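Local atomic coordinates of tryptase inhibitor (Rhipicephalus appendiculatus, PDB entry 2UUY), a protein that probably inhibits serine-type endopeptidases such as tryptase, this chain being a Kunitz-like domain cut from a longer tick protein. Residues S8-G13 with K30-C35. Residues are numbered along the deposited sequence; the frame is centred on the assembly and turned at random. Where two conformers were deposited one is given.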
ATOM      1  N   SER B   8      -4.932  -5.773  26.232  1.00  8.89           N
ATOM      2  CA  SER B   8      -5.301  -6.252  24.910  0.50 10.13           C
ATOM      3  C   SER B   8      -5.532  -5.060  24.006  1.00 11.70           C
ATOM      4  O   SER B   8      -6.480  -4.321  24.208  1.00 14.24           O
ATOM      5  CB  SER B   8      -6.601  -7.049  24.977  0.50 10.36           C
ATOM      6  OG  SER B   8      -6.931  -7.563  23.700  0.50 10.92           O
ATOM      7  N   GLU B   9      -4.668  -4.880  23.043  1.00 12.18           N
ATOM      8  CA  GLU B   9      -4.779  -3.787  22.080  1.00 12.24           C
ATOM      9  C   GLU B   9      -5.446  -4.301  20.814  1.00 11.96           C
ATOM     10  O   GLU B   9      -5.673  -5.494  20.643  1.00 11.05           O
ATOM     11  CB  GLU B   9      -3.400  -3.208  21.818  1.00 13.09           C
ATOM     12  CG  GLU B   9      -2.865  -2.569  23.070  1.00 14.92           C
ATOM     13  CD  GLU B   9      -1.516  -1.934  22.852  1.00 18.12           C
ATOM     14  OE1 GLU B   9      -0.505  -2.536  23.265  1.00 22.61           O
ATOM     15  OE2 GLU B   9      -1.445  -0.854  22.258  1.00 20.41           O
ATOM     16  N   PRO B  10      -5.782  -3.399  19.898  1.00 11.47           N
ATOM     17  CA  PRO B  10      -6.452  -3.850  18.742  1.00 13.29           C
ATOM     18  C   PRO B  10      -5.650  -4.856  17.912  1.00 11.14           C
ATOM     19  O   PRO B  10      -4.428  -4.773  17.849  1.00 10.53           O
ATOM     20  CB  PRO B  10      -6.616  -2.561  17.875  1.00 14.90           C
ATOM     21  CG  PRO B  10      -6.626  -1.505  18.895  1.00 13.41           C
ATOM     22  CD  PRO B  10      -5.630  -1.936  19.878  1.00 12.26           C
ATOM     23  N   VAL B  11      -6.313  -5.817  17.311  1.00 11.62           N
ATOM     24  CA  VAL B  11      -5.654  -6.787  16.459  1.00 11.40           C
ATOM     25  C   VAL B  11      -5.125  -6.048  15.235  1.00 10.21           C
ATOM     26  O   VAL B  11      -5.854  -5.282  14.579  1.00 11.44           O
ATOM     27  CB  VAL B  11      -6.599  -7.927  16.050  1.00 12.39           C
ATOM     28  CG1 VAL B  11      -5.981  -8.794  14.949  1.00 12.29           C
ATOM     29  CG2 VAL B  11      -6.939  -8.803  17.252  1.00 14.30           C
ATOM     30  N   LYS B  12      -3.844  -6.233  14.951  1.00 10.35           N
ATOM     31  CA  LYS B  12      -3.249  -5.645  13.754  1.00 11.38           C
ATOM     32  C   LYS B  12      -3.771  -6.337  12.504  1.00 10.62           C
ATOM     33  O   LYS B  12      -3.759  -7.562  12.385  1.00 11.97           O
ATOM     34  CB  LYS B  12      -1.745  -5.792  13.801  1.00 11.93           C
ATOM     35  CG  LYS B  12      -1.131  -4.951  14.873  1.00 13.53           C
ATOM     36  CD  LYS B  12       0.354  -5.228  15.135  1.00 15.98           C
ATOM     37  CE  LYS B  12       0.886  -4.348  16.273  1.00 19.83           C
ATOM     38  NZ  LYS B  12       2.373  -4.309  16.338  1.00 25.63           N
ATOM     39  N   GLY B  13      -4.225  -5.560  11.542  1.00 10.91           N
ATOM     40  CA  GLY B  13      -4.625  -6.109  10.270  1.00 10.99           C
ATOM     41  C   GLY B  13      -3.428  -6.555   9.472  1.00  9.02           C
ATOM     42  O   GLY B  13      -2.293  -6.001   9.625  1.00 10.95           O
ATOM     43  N   LYS B  30      -6.564   6.089  22.400  1.00 10.65           N
ATOM     44  CA  LYS B  30      -5.208   6.111  21.902  1.00 12.32           C
ATOM     45  C   LYS B  30      -5.236   5.957  20.387  1.00 10.51           C
ATOM     46  O   LYS B  30      -6.069   5.265  19.838  1.00 10.22           O
ATOM     47  CB  LYS B  30      -4.395   4.965  22.512  1.00 13.09           C
ATOM     48  CG  LYS B  30      -2.937   4.908  22.056  1.00 18.22           C
ATOM     49  CD  LYS B  30      -2.057   4.098  22.957  1.00 19.68           C
ATOM     50  CE  LYS B  30      -0.624   4.169  22.500  1.00 23.23           C
ATOM     51  NZ  LYS B  30       0.025   5.493  22.755  1.00 27.80           N
ATOM     52  N   VAL B  31      -4.275   6.600  19.739  1.00 10.53           N
ATOM     53  CA  VAL B  31      -4.153   6.515  18.311  0.50 10.85           C
ATOM     54  C   VAL B  31      -3.419   5.231  17.905  1.00 11.09           C
ATOM     55  O   VAL B  31      -2.430   4.816  18.533  1.00 12.54           O
ATOM     56  CB  VAL B  31      -3.491   7.793  17.755  0.50 10.75           C
ATOM     57  CG1 VAL B  31      -1.990   7.789  17.998  0.50 12.17           C
ATOM     58  CG2 VAL B  31      -3.814   7.928  16.280  0.50 10.70           C
ATOM     59  N   TYR B  32      -3.933   4.614  16.855  1.00  9.73           N
ATOM     60  CA  TYR B  32      -3.334   3.431  16.241  1.00 10.22           C
ATOM     61  C   TYR B  32      -3.157   3.732  14.760  1.00 10.21           C
ATOM     62  O   TYR B  32      -4.037   4.291  14.120  1.00 11.83           O
ATOM     63  CB  TYR B  32      -4.218   2.197  16.473  1.00 10.53           C
ATOM     64  CG  TYR B  32      -4.068   1.716  17.887  1.00 10.41           C
ATOM     65  CD1 TYR B  32      -3.077   0.810  18.224  1.00 12.09           C
ATOM     66  CD2 TYR B  32      -4.846   2.240  18.914  1.00 11.27           C
ATOM     67  CE1 TYR B  32      -2.879   0.425  19.532  1.00 12.84           C
ATOM     68  CE2 TYR B  32      -4.661   1.868  20.213  1.00 11.92           C
ATOM     69  CZ  TYR B  32      -3.704   0.942  20.509  1.00 13.40           C
ATOM     70  OH  TYR B  32      -3.518   0.581  21.826  1.00 16.00           O
ATOM     71  N   GLU B  33      -1.986   3.394  14.239  1.00  9.50           N
ATOM     72  CA  GLU B  33      -1.629   3.653  12.841  1.00  9.70           C
ATOM     73  C   GLU B  33      -1.289   2.331  12.175  1.00  8.31           C
ATOM     74  O   GLU B  33      -0.351   1.636  12.625  1.00  9.42           O
ATOM     75  CB  GLU B  33      -0.416   4.555  12.782  1.00 11.04           C
ATOM     76  CG  GLU B  33      -0.615   5.961  13.286  1.00 15.37           C
ATOM     77  CD  GLU B  33       0.727   6.664  13.286  1.00 21.59           C
ATOM     78  OE1 GLU B  33       1.081   7.209  12.243  1.00 22.83           O
ATOM     79  OE2 GLU B  33       1.484   6.570  14.279  1.00 23.78           O
ATOM     80  N   GLY B  34      -2.032   1.959  11.139  1.00  7.87           N
ATOM     81  CA  GLY B  34      -1.813   0.674  10.494  1.00  8.38           C
ATOM     82  C   GLY B  34      -3.092   0.209   9.858  1.00  7.21           C
ATOM     83  O   GLY B  34      -3.949   1.007   9.480  1.00  8.03           O
ATOM     84  N   CYS B  35      -3.210  -1.108   9.682  1.00  8.00           N
ATOM     85  CA  CYS B  35      -4.363  -1.679   8.998  1.00  8.64           C
ATOM     86  C   CYS B  35      -5.465  -1.948   9.989  1.00  9.06           C
ATOM     87  O   CYS B  35      -5.732  -3.082  10.390  1.00 10.78           O
ATOM     88  CB  CYS B  35      -3.951  -2.997   8.306  1.00  9.85           C
ATOM     89  SG  CYS B  35      -5.317  -3.752   7.410  1.00  9.42           S
TER
HETATM   90  O   HOH W   1      -1.828  -3.257  10.803  1.00 11.82           O
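Tyr32 gives its phenol proton to Glu9: OH lies 2.6 Å from OE2 and approaches the anti lone pair, the one turned away from the other carboxylate oxygen. Glu9 OE2 sits at the ring edge, close to the ring plane, while the carboxylate is turned 65° from it, so the two flat groups do not stack. Pro10 covers one ring face; its CD stands 3.8 Å from the Tyr32 centroid, 22° off the normal, which fits a CH-pi contact displaced toward the hydroxyl end, where CD comes within 3.5 Å of Tyr32 CZ. A phenylalanine in place of Tyr32 would probably leave Glu9 OE2 without its phenolic donor and the Glu9 side chain freer to turn.

The segments close up again at Gly13 and Cys35, where the amide N of Gly13 reaches Cys35 O at 3.1 Å in a weak, bent hydrogen bond. A water also bridges the two backbones, donating to Gly13 O at 3.0 Å and accepting from Cys35 N at 2.8 Å. A CB built on Gly13 would fall too close to Cys35 O, consistent with glycine at this position. Chi1 of -179° points Cys35 SG away from its own amide and brings it 3.8 Å from Gly13 CA; SG is disulfide-bonded to Cys15. By analogy with Kunitz inhibitors, whose disulfide at this place ties the protease-binding loop to the end of the hairpin, the bond probably does the same in this TAP-like domain.

Farther out, strand 28-34 pairs antiparallel with strand 19-25; the backbone of Tyr32 hydrogen-bonds with Arg21, and that of Gly34 with Phe19, within the hairpin. Tyr23 meets the Tyr32 ring nearly at a right angle and also touches Pro10.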